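Local coordinates for protein leucine aminopeptidase 1 (Caenorhabditis elegans, PDB 2HC9) that removes N-terminal amino acids, preferably leucine, from peptides as a two-zinc M17 aminopeptidase and probably serves as a digestive enzyme, at residues A[2-7]-A[144-149]; A[27-32]-A[112-117]; A[184-189]-A[302-307]. The protein carries 1 engineered substitution. One frame throughout, in Å; residues are numbered along the deposited sequence. Where two conformers were deposited one is given.

Contact 1: residues A[2-7]-A[144-149]. With GOL (glycerol), chain P.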
loop_
_atom_site.group_PDB
_atom_site.type_symbol
_atom_site.label_atom_id
_atom_site.label_comp_id
_atom_site.label_asym_id
_atom_site.label_seq_id
_atom_site.Cartn_x
_atom_site.Cartn_y
_atom_site.Cartn_z
ATOM N N THR A 2 17.483 35.965 -21.599
ATOM C CA THR A 2 18.958 35.734 -21.700
ATOM C C THR A 2 19.279 35.257 -23.106
ATOM O O THR A 2 18.601 34.368 -23.643
ATOM C CB THR A 2 19.407 34.711 -20.607
ATOM O OG1 THR A 2 19.382 35.359 -19.336
ATOM C CG2 THR A 2 20.833 34.131 -20.860
ATOM N N GLN A 3 20.305 35.842 -23.709
ATOM C CA GLN A 3 20.704 35.457 -25.052
ATOM C C GLN A 3 22.018 34.694 -25.023
ATOM O O GLN A 3 22.949 35.051 -24.286
ATOM C CB GLN A 3 20.859 36.693 -25.940
ATOM C CG GLN A 3 19.620 37.564 -25.991
ATOM C CD GLN A 3 18.516 36.931 -26.789
ATOM O OE1 GLN A 3 18.703 36.592 -27.953
ATOM N NE2 GLN A 3 17.354 36.756 -26.166
ATOM N N VAL A 4 22.096 33.656 -25.852
ATOM C CA VAL A 4 23.278 32.802 -25.911
ATOM C C VAL A 4 23.861 32.840 -27.319
ATOM O O VAL A 4 23.188 32.526 -28.286
ATOM C CB VAL A 4 22.961 31.337 -25.484
ATOM C CG1 VAL A 4 24.177 30.441 -25.712
ATOM C CG2 VAL A 4 22.551 31.283 -24.032
ATOM N N LEU A 5 25.113 33.270 -27.430
ATOM C CA LEU A 5 25.795 33.298 -28.725
ATOM C C LEU A 5 27.021 32.423 -28.600
ATOM O O LEU A 5 27.746 32.502 -27.603
ATOM C CB LEU A 5 26.267 34.737 -29.058
ATOM C CG LEU A 5 27.045 34.860 -30.383
ATOM C CD1 LEU A 5 26.114 34.584 -31.578
ATOM C CD2 LEU A 5 27.662 36.272 -30.508
ATOM N N VAL A 6 27.241 31.589 -29.602
ATOM C CA VAL A 6 28.419 30.756 -29.661
ATOM C C VAL A 6 29.363 31.385 -30.699
ATOM O O VAL A 6 28.944 31.681 -31.829
ATOM C CB VAL A 6 28.076 29.294 -30.077
ATOM C CG1 VAL A 6 29.354 28.434 -30.114
ATOM C CG2 VAL A 6 27.036 28.689 -29.116
ATOM N N ARG A 7 30.615 31.598 -30.301
ATOM C CA ARG A 7 31.612 32.191 -31.214
ATOM C C ARG A 7 32.808 31.293 -31.419
ATOM O O ARG A 7 33.197 30.505 -30.549
ATOM C CB ARG A 7 32.096 33.548 -30.682
ATOM C CG ARG A 7 30.970 34.577 -30.505
ATOM C CD ARG A 7 31.460 35.963 -30.069
ATOM N NE ARG A 7 32.122 35.969 -28.769
ATOM C CZ ARG A 7 32.344 37.079 -28.062
ATOM N NH1 ARG A 7 31.953 38.258 -28.544
ATOM N NH2 ARG A 7 32.982 37.027 -26.902
ATOM N N LEU A 144 20.735 37.824 -19.093
ATOM C CA LEU A 144 22.181 37.873 -19.211
ATOM C C LEU A 144 22.554 37.804 -20.663
ATOM O O LEU A 144 21.818 37.265 -21.495
ATOM C CB LEU A 144 22.824 36.676 -18.491
ATOM C CG LEU A 144 22.538 36.550 -16.989
ATOM C CD1 LEU A 144 23.077 35.244 -16.457
ATOM C CD2 LEU A 144 23.161 37.667 -16.230
ATOM N N ASN A 145 23.723 38.339 -20.964
ATOM C CA ASN A 145 24.314 38.181 -22.272
ATOM C C ASN A 145 25.359 37.080 -22.139
ATOM O O ASN A 145 26.361 37.251 -21.433
ATOM C CB ASN A 145 24.931 39.527 -22.703
ATOM C CG ASN A 145 25.911 39.394 -23.849
ATOM O OD1 ASN A 145 25.586 38.871 -24.912
ATOM N ND2 ASN A 145 27.127 39.881 -23.634
ATOM N N VAL A 146 25.109 35.938 -22.783
ATOM C CA VAL A 146 26.038 34.798 -22.703
ATOM C C VAL A 146 26.824 34.653 -24.003
ATOM O O VAL A 146 26.242 34.619 -25.089
ATOM C CB VAL A 146 25.309 33.475 -22.364
ATOM C CG1 VAL A 146 26.285 32.295 -22.310
ATOM C CG2 VAL A 146 24.508 33.626 -21.051
ATOM N N ASN A 147 28.149 34.605 -23.885
ATOM C CA ASN A 147 29.010 34.251 -25.014
ATOM C C ASN A 147 29.757 32.958 -24.687
ATOM O O ASN A 147 30.518 32.909 -23.720
ATOM C CB ASN A 147 30.030 35.360 -25.293
ATOM C CG ASN A 147 29.386 36.568 -25.964
ATOM O OD1 ASN A 147 29.060 36.548 -27.155
ATOM N ND2 ASN A 147 29.178 37.608 -25.186
ATOM N N ILE A 148 29.519 31.922 -25.486
ATOM C CA ILE A 148 30.325 30.702 -25.439
ATOM C C ILE A 148 31.385 30.771 -26.533
ATOM O O ILE A 148 31.103 30.572 -27.726
ATOM C CB ILE A 148 29.445 29.409 -25.610
ATOM C CG1 ILE A 148 28.239 29.460 -24.631
ATOM C CG2 ILE A 148 30.318 28.144 -25.443
ATOM C CD1 ILE A 148 27.208 28.369 -24.850
ATOM N N ASP A 149 32.610 31.045 -26.103
ATOM C CA ASP A 149 33.765 31.150 -26.999
ATOM C C ASP A 149 34.522 29.836 -27.072
ATOM O O ASP A 149 35.161 29.392 -26.109
ATOM C CB ASP A 149 34.687 32.293 -26.544
ATOM C CG ASP A 149 34.059 33.671 -26.771
ATOM O OD1 ASP A 149 32.935 33.751 -27.338
ATOM O OD2 ASP A 149 34.693 34.666 -26.384
HETATM C C1 GOL P . 29.043 40.667 -26.173
HETATM O O1 GOL P . 28.888 40.893 -24.788
HETATM C C2 GOL P . 29.851 41.776 -26.823
HETATM O O2 GOL P . 30.843 41.221 -27.653
HETATM C C3 GOL P . 28.922 42.709 -27.572
HETATM O O3 GOL P . 28.535 43.774 -26.740
#

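Contact 2: residues A[27-32]-A[112-117]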
loop_
_atom_site.group_PDB
_atom_site.type_symbol
_atom_site.label_atom_id
_atom_site.label_comp_id
_atom_site.label_asym_id
_atom_site.label_seq_id
_atom_site.Cartn_x
_atom_site.Cartn_y
_atom_site.Cartn_z
ATOM N N SER A 27 43.348 17.049 -19.748
ATOM C CA SER A 27 44.487 16.915 -20.641
ATOM C C SER A 27 44.626 18.147 -21.527
ATOM O O SER A 27 45.753 18.545 -21.866
ATOM C CB SER A 27 44.382 15.654 -21.511
ATOM O OG SER A 27 43.227 15.712 -22.349
ATOM N N VAL A 28 43.494 18.755 -21.893
ATOM C CA VAL A 28 43.497 19.933 -22.768
ATOM C C VAL A 28 43.960 21.155 -21.967
ATOM O O VAL A 28 44.876 21.896 -22.382
ATOM C CB VAL A 28 42.105 20.183 -23.393
ATOM C CG1 VAL A 28 42.091 21.506 -24.155
ATOM C CG2 VAL A 28 41.702 18.996 -24.311
ATOM N N LEU A 29 43.341 21.339 -20.801
ATOM C CA LEU A 29 43.725 22.409 -19.868
ATOM C C LEU A 29 45.209 22.383 -19.509
ATOM O O LEU A 29 45.830 23.441 -19.378
ATOM C CB LEU A 29 42.880 22.369 -18.586
ATOM C CG LEU A 29 41.377 22.653 -18.742
ATOM C CD1 LEU A 29 40.645 22.470 -17.404
ATOM C CD2 LEU A 29 41.126 24.042 -19.297
ATOM N N LYS A 30 45.772 21.179 -19.354
ATOM C CA LYS A 30 47.204 21.027 -19.063
ATOM C C LYS A 30 48.067 21.673 -20.156
ATOM O O LYS A 30 49.168 22.145 -19.887
ATOM C CB LYS A 30 47.570 19.547 -18.952
ATOM C CG LYS A 30 47.422 18.957 -17.576
ATOM C CD LYS A 30 47.914 17.494 -17.545
ATOM C CE LYS A 30 49.297 17.344 -18.203
ATOM N NZ LYS A 30 50.161 16.310 -17.539
ATOM N N ASN A 31 47.571 21.680 -21.383
ATOM C CA ASN A 31 48.339 22.210 -22.505
ATOM C C ASN A 31 48.026 23.652 -22.875
ATOM O O ASN A 31 48.659 24.224 -23.763
ATOM C CB ASN A 31 48.225 21.290 -23.715
ATOM C CG ASN A 31 49.025 20.011 -23.534
ATOM O OD1 ASN A 31 48.646 18.960 -24.028
ATOM N ND2 ASN A 31 50.124 20.099 -22.805
ATOM N N VAL A 32 47.061 24.253 -22.188
ATOM C CA VAL A 32 46.733 25.652 -22.451
ATOM C C VAL A 32 47.858 26.566 -21.930
ATOM O O VAL A 32 48.290 26.437 -20.783
ATOM C CB VAL A 32 45.373 26.037 -21.820
ATOM C CG1 VAL A 32 45.150 27.555 -21.916
ATOM C CG2 VAL A 32 44.245 25.283 -22.530
ATOM N N VAL A 112 34.801 30.342 -21.719
ATOM C CA VAL A 112 35.924 29.940 -22.559
ATOM C C VAL A 112 35.967 28.412 -22.572
ATOM O O VAL A 112 36.329 27.772 -21.573
ATOM C CB VAL A 112 37.257 30.496 -22.059
ATOM C CG1 VAL A 112 38.387 29.996 -22.983
ATOM C CG2 VAL A 112 37.217 32.047 -22.057
ATOM N N LEU A 113 35.586 27.862 -23.706
ATOM C CA LEU A 113 35.465 26.406 -23.874
ATOM C C LEU A 113 36.645 25.857 -24.673
ATOM O O LEU A 113 36.710 26.023 -25.897
ATOM C CB LEU A 113 34.136 26.059 -24.563
ATOM C CG LEU A 113 33.895 24.570 -24.925
ATOM C CD1 LEU A 113 33.889 23.691 -23.659
ATOM C CD2 LEU A 113 32.571 24.425 -25.663
ATOM N N PHE A 114 37.555 25.175 -23.973
ATOM C CA PHE A 114 38.675 24.488 -24.634
ATOM C C PHE A 114 38.262 23.065 -24.967
ATOM O O PHE A 114 38.341 22.185 -24.131
ATOM C CB PHE A 114 39.886 24.439 -23.706
ATOM C CG PHE A 114 40.484 25.786 -23.421
ATOM C CD1 PHE A 114 41.229 26.452 -24.397
ATOM C CD2 PHE A 114 40.338 26.369 -22.164
ATOM C CE1 PHE A 114 41.804 27.711 -24.135
ATOM C CE2 PHE A 114 40.908 27.626 -21.881
ATOM C CZ PHE A 114 41.646 28.294 -22.874
ATOM N N ALA A 115 37.804 22.839 -26.183
ATOM C CA ALA A 115 37.275 21.523 -26.523
ATOM C C ALA A 115 37.847 21.134 -27.853
ATOM O O ALA A 115 37.943 21.957 -28.771
ATOM C CB ALA A 115 35.755 21.549 -26.566
ATOM N N GLU A 116 38.238 19.870 -27.956
ATOM C CA GLU A 116 38.610 19.264 -29.221
ATOM C C GLU A 116 37.390 19.153 -30.102
ATOM O O GLU A 116 36.268 19.094 -29.605
ATOM C CB GLU A 116 39.181 17.864 -28.989
ATOM C CG GLU A 116 40.617 17.856 -28.521
ATOM C CD GLU A 116 41.600 17.606 -29.649
ATOM O OE1 GLU A 116 41.867 18.546 -30.427
ATOM O OE2 GLU A 116 42.112 16.467 -29.749
ATOM N N TYR A 117 37.606 19.093 -31.408
ATOM C CA TYR A 117 36.519 19.159 -32.381
ATOM C C TYR A 117 35.376 18.159 -32.134
ATOM O O TYR A 117 34.202 18.524 -32.243
ATOM C CB TYR A 117 37.114 18.941 -33.765
ATOM C CG TYR A 117 36.281 19.367 -34.916
ATOM C CD1 TYR A 117 35.636 20.598 -34.930
ATOM C CD2 TYR A 117 36.157 18.536 -36.018
ATOM C CE1 TYR A 117 34.892 20.988 -36.024
ATOM C CE2 TYR A 117 35.417 18.904 -37.094
ATOM C CZ TYR A 117 34.794 20.114 -37.102
ATOM O OH TYR A 117 34.069 20.445 -38.212
#

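Contact 3: residues A[184-189]-A[302-307]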
loop_
_atom_site.group_PDB
_atom_site.type_symbol
_atom_site.label_atom_id
_atom_site.label_comp_id
_atom_site.label_asym_id
_atom_site.label_seq_id
_atom_site.Cartn_x
_atom_site.Cartn_y
_atom_site.Cartn_z
ATOM N N LEU A 184 0.930 26.278 -20.997
ATOM C CA LEU A 184 1.169 25.500 -22.230
ATOM C C LEU A 184 0.077 24.453 -22.398
ATOM O O LEU A 184 0.259 23.252 -22.133
ATOM C CB LEU A 184 2.589 24.909 -22.303
ATOM C CG LEU A 184 2.936 24.374 -23.711
ATOM C CD1 LEU A 184 3.330 25.519 -24.711
ATOM C CD2 LEU A 184 4.066 23.359 -23.612
ATOM N N THR A 185 -1.079 24.922 -22.848
ATOM C CA THR A 185 -2.200 24.045 -23.182
ATOM C C THR A 185 -1.989 23.381 -24.546
ATOM O O THR A 185 -1.030 23.712 -25.248
ATOM C CB THR A 185 -3.491 24.898 -23.265
ATOM O OG1 THR A 185 -3.294 25.904 -24.268
ATOM C CG2 THR A 185 -3.797 25.577 -21.890
ATOM N N THR A 186 -2.914 22.514 -24.978
ATOM C CA THR A 186 -2.800 21.988 -26.351
ATOM C C THR A 186 -2.798 23.130 -27.368
ATOM O O THR A 186 -2.000 23.125 -28.323
ATOM C CB THR A 186 -3.925 21.002 -26.742
ATOM O OG1 THR A 186 -5.192 21.660 -26.661
ATOM C CG2 THR A 186 -3.926 19.755 -25.819
ATOM N N ASP A 187 -3.697 24.097 -27.167
ATOM C CA ASP A 187 -3.765 25.282 -28.054
ATOM C C ASP A 187 -2.434 26.028 -28.100
ATOM O O ASP A 187 -1.969 26.448 -29.176
ATOM C CB ASP A 187 -4.843 26.247 -27.542
ATOM C CG ASP A 187 -6.278 25.728 -27.779
ATOM O OD1 ASP A 187 -6.466 24.752 -28.522
ATOM O OD2 ASP A 187 -7.217 26.327 -27.221
ATOM N N ALA A 188 -1.837 26.239 -26.930
ATOM C CA ALA A 188 -0.581 26.984 -26.866
ATOM C C ALA A 188 0.544 26.205 -27.548
ATOM O O ALA A 188 1.374 26.793 -28.228
ATOM C CB ALA A 188 -0.212 27.269 -25.436
ATOM N N LEU A 189 0.580 24.884 -27.365
ATOM C CA LEU A 189 1.615 24.090 -28.048
ATOM C C LEU A 189 1.409 24.022 -29.582
ATOM O O LEU A 189 2.388 24.077 -30.350
ATOM C CB LEU A 189 1.764 22.679 -27.422
ATOM C CG LEU A 189 2.883 21.785 -28.014
ATOM C CD1 LEU A 189 4.259 22.505 -27.982
ATOM C CD2 LEU A 189 2.974 20.436 -27.249
ATOM N N LEU A 302 3.371 16.243 -34.768
ATOM C CA LEU A 302 3.211 16.441 -33.326
ATOM C C LEU A 302 1.823 16.026 -32.898
ATOM O O LEU A 302 0.841 16.542 -33.410
ATOM C CB LEU A 302 3.469 17.901 -32.940
ATOM C CG LEU A 302 4.826 18.432 -33.454
ATOM C CD1 LEU A 302 4.995 19.865 -32.972
ATOM C CD2 LEU A 302 6.049 17.582 -33.067
ATOM N N CYS A 303 1.744 15.077 -31.955
ATOM C CA CYS A 303 0.457 14.592 -31.490
ATOM C C CYS A 303 0.195 15.282 -30.161
ATOM O O CYS A 303 0.878 14.983 -29.178
ATOM C CB CYS A 303 0.532 13.060 -31.311
ATOM S SG CYS A 303 1.094 12.210 -32.828
ATOM N N ILE A 304 -0.759 16.217 -30.140
ATOM C CA ILE A 304 -0.849 17.203 -29.037
ATOM C C ILE A 304 -2.208 17.043 -28.333
ATOM O O ILE A 304 -3.253 17.300 -28.920
ATOM C CB ILE A 304 -0.710 18.641 -29.547
ATOM C CG1 ILE A 304 0.685 18.848 -30.172
ATOM C CG2 ILE A 304 -0.891 19.654 -28.381
ATOM C CD1 ILE A 304 0.800 20.176 -30.988
ATOM N N VAL A 305 -2.174 16.535 -27.104
ATOM C CA VAL A 305 -3.424 16.222 -26.363
ATOM C C VAL A 305 -3.225 16.551 -24.891
ATOM O O VAL A 305 -2.093 16.641 -24.418
ATOM C CB VAL A 305 -3.780 14.714 -26.439
ATOM C CG1 VAL A 305 -4.037 14.266 -27.889
ATOM C CG2 VAL A 305 -2.691 13.850 -25.745
ATOM N N GLU A 306 -4.324 16.746 -24.167
ATOM C CA GLU A 306 -4.243 16.689 -22.712
ATOM C C GLU A 306 -5.075 15.504 -22.231
ATOM O O GLU A 306 -6.208 15.331 -22.676
ATOM C CB GLU A 306 -4.713 18.005 -22.077
ATOM C CG GLU A 306 -4.651 17.933 -20.510
ATOM C CD GLU A 306 -4.798 19.281 -19.804
ATOM O OE1 GLU A 306 -4.403 20.319 -20.383
ATOM O OE2 GLU A 306 -5.303 19.293 -18.652
ATOM N N ASN A 307 -4.490 14.679 -21.348
ATOM C CA ASN A 307 -5.131 13.447 -20.864
ATOM C C ASN A 307 -5.741 13.737 -19.482
ATOM O O ASN A 307 -5.021 13.806 -18.473
ATOM C CB ASN A 307 -4.073 12.319 -20.795
ATOM C CG ASN A 307 -4.704 10.934 -20.643
ATOM O OD1 ASN A 307 -5.825 10.705 -21.085
ATOM N ND2 ASN A 307 -3.988 10.016 -19.991
HETATM O O HOH W 1 -4.578 21.595 -22.831
#

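Contact 1: residues A[2-7]-A[144-149]
Arg7 runs alongside Asp149 and presents its guanidinium edge, NE and NH2, to the two carboxylate oxygens: Arg7 NE reaches Asp149 OD1 at 2.8 Å and Arg7 NH2 reaches Asp149 OD2 at 3.0 Å. In this salt bridge the two planes are twisted against each other. A bend in the arginine chain (chi3 -62°) brings the guanidinium back over the neighbouring strand, where the Asn147 amide stacks on one face, the two planes 19° apart and Asn147 OD1 3.4 Å from Arg7 CZ. Asp149 OD2 also meets His110 and the backbone N of Gln11, while Arg7 NH1 bonds to Ala12 O, so the pair is tied to the next strand and to the loop after 3-8. A glycerol, probably from the crystallisation liquor, accepts a weak bond from Arg7 NH1.

The other face is apolar. Val4 and Val146 run alongside each other, and Val4 CG1 meets Ile148 CD1 at 3.8 Å; helices 157-178 and 120-128 cover this side.

At the start of the pair, Leu144 N donates to Thr2 OG1 (2.8 Å). Backbone bonds then alternate from Gln3 to Arg7, Val146 N to Gln3 O measuring 2.8 Å. With strand axes 4.7 Å apart and 21° from exactly parallel, this is a regular parallel beta pair, placing 3-8 at the edge of the six-stranded mixed sheet in the N-terminal domain, consistent with the macro-domain-like fold of this family.

Contact 2: residues A[27-32]-A[112-117]
Val32 CG2 sits over one face of the Phe114 ring, 3.7 Å from its centroid and only 9° off the ring normal, which makes a well-centred CH-pi contact. The other methyl of the same valine is displaced toward the far end of the ring, with Val32 CG1 3.7 Å from Phe114 CZ. Both branches of one residue therefore touch the phenyl group: the valine and phenylalanine side chains run toward each other from opposite segments, and the valine ends over the ring face. Leu29 comes in nearly perpendicular to the Phe114 side chain and brings Leu29 CD2 to 3.8 Å from Phe114 CD2, an oblique approach to the ring. Nearer the backbone, Val28 CG1 packs on Phe114 CB at 3.7 Å. Val28 CG1 stands anti to the backbone N (chi1 173°), and this branch makes the contact with Phe114, while Val28 CG2 only brushes the aliphatic part of Glu116.

Two overlapping backbone bonds hold the turn that carries these residues. Asn31 N bonds to Val28 O at 2.9 Å and Val32 N to Leu29 O at 3.2 Å, both i to i+3 links, which keep the chain coiled and bring Val32 round to the ring. Farther out, Phe38 meets the Phe114 ring edge-to-face and also touches Val32, while Ser27 OG is bonded to Asp79.

Phe114 itself is held in the sheet by backbone bonding to Val23, and its side chain touches Ile22. Helix 26-31, which follows strand 18-25 directly, thus packs beside helix 36-42 against strand 108-114 around Phe114, whereas Leu113 and Ala115 carry their side chains to helix 120-128.

Contact 3: residues A[184-189]-A[302-307]
The first turn of helix 186-199 packs on strand 297-307 of the catalytic domain's mixed sheet, a helix-on-sheet contact close to the two-zinc centre. Thr185 occupies the N-cap: its OG1 accepts from Ala188 N at 3.1 Å with an N-H...O angle of 158°. Thr186, the next residue, makes the tightest approach to the strand, with Thr186 CG2 3.4 Å from Val305 C. Its first torsion (chi1 61°) sets CG2 anti to the carbonyl carbon and directs this methyl onto the peptide joining Val305 and Glu306, while OG1 bonds to Pro230 O and to Thr229 OG1.

One turn along, Ile304 touches both helix residues that face the strand. Ile304 CG2 lies 3.6 Å from Thr186 CA, and Ile304 CD1 reaches Leu189 CG at 4.0 Å, the leucine and isoleucine side chains crossing at a slant. Val305 points to the other side of the sheet, where its side chain is about 5 Å from that of the zinc ligand Glu336.

A single water links the segments by polar bonds. It accepts from Thr186 N at 2.9 Å and donates to Glu306 OE1 at 2.8 Å. Glu306 OE2 is bonded to Asn308 and forms a salt bridge with Lys315 of the second subunit.

The water thus gives a buried N-H of the helix's first turn an acceptor and connects it to a carboxylate. A negative charge on Glu306 would probably be stabilised by Lys315 of the second subunit and perhaps by the nearby helix N-terminus, so Glu306 has partners both at the helix start, through the water, and across the subunit interface.

How the contacts relate
Contacts 1 and 2 share the six-stranded sheet of the N-terminal domain, in which strands 145-151 and 108-114 are neighbours. Their centres are 19 Å apart, and they touch where Leu113 N lies 2.9 Å from Asp149 O, a probable hydrogen bond. Along the chain, contact 2 is nested within the loop closed by contact 1, which brings the N-terminal strand beside a strand more than 130 residues later. Contact 3 follows in series in the catalytic domain, its centre 31 Å from that of contact 1 and 43 Å from that of contact 2. Thus contact 1 pairs two strands of the N-terminal sheet, contact 2 sets a short helix against it, and the third packs near the zinc centre.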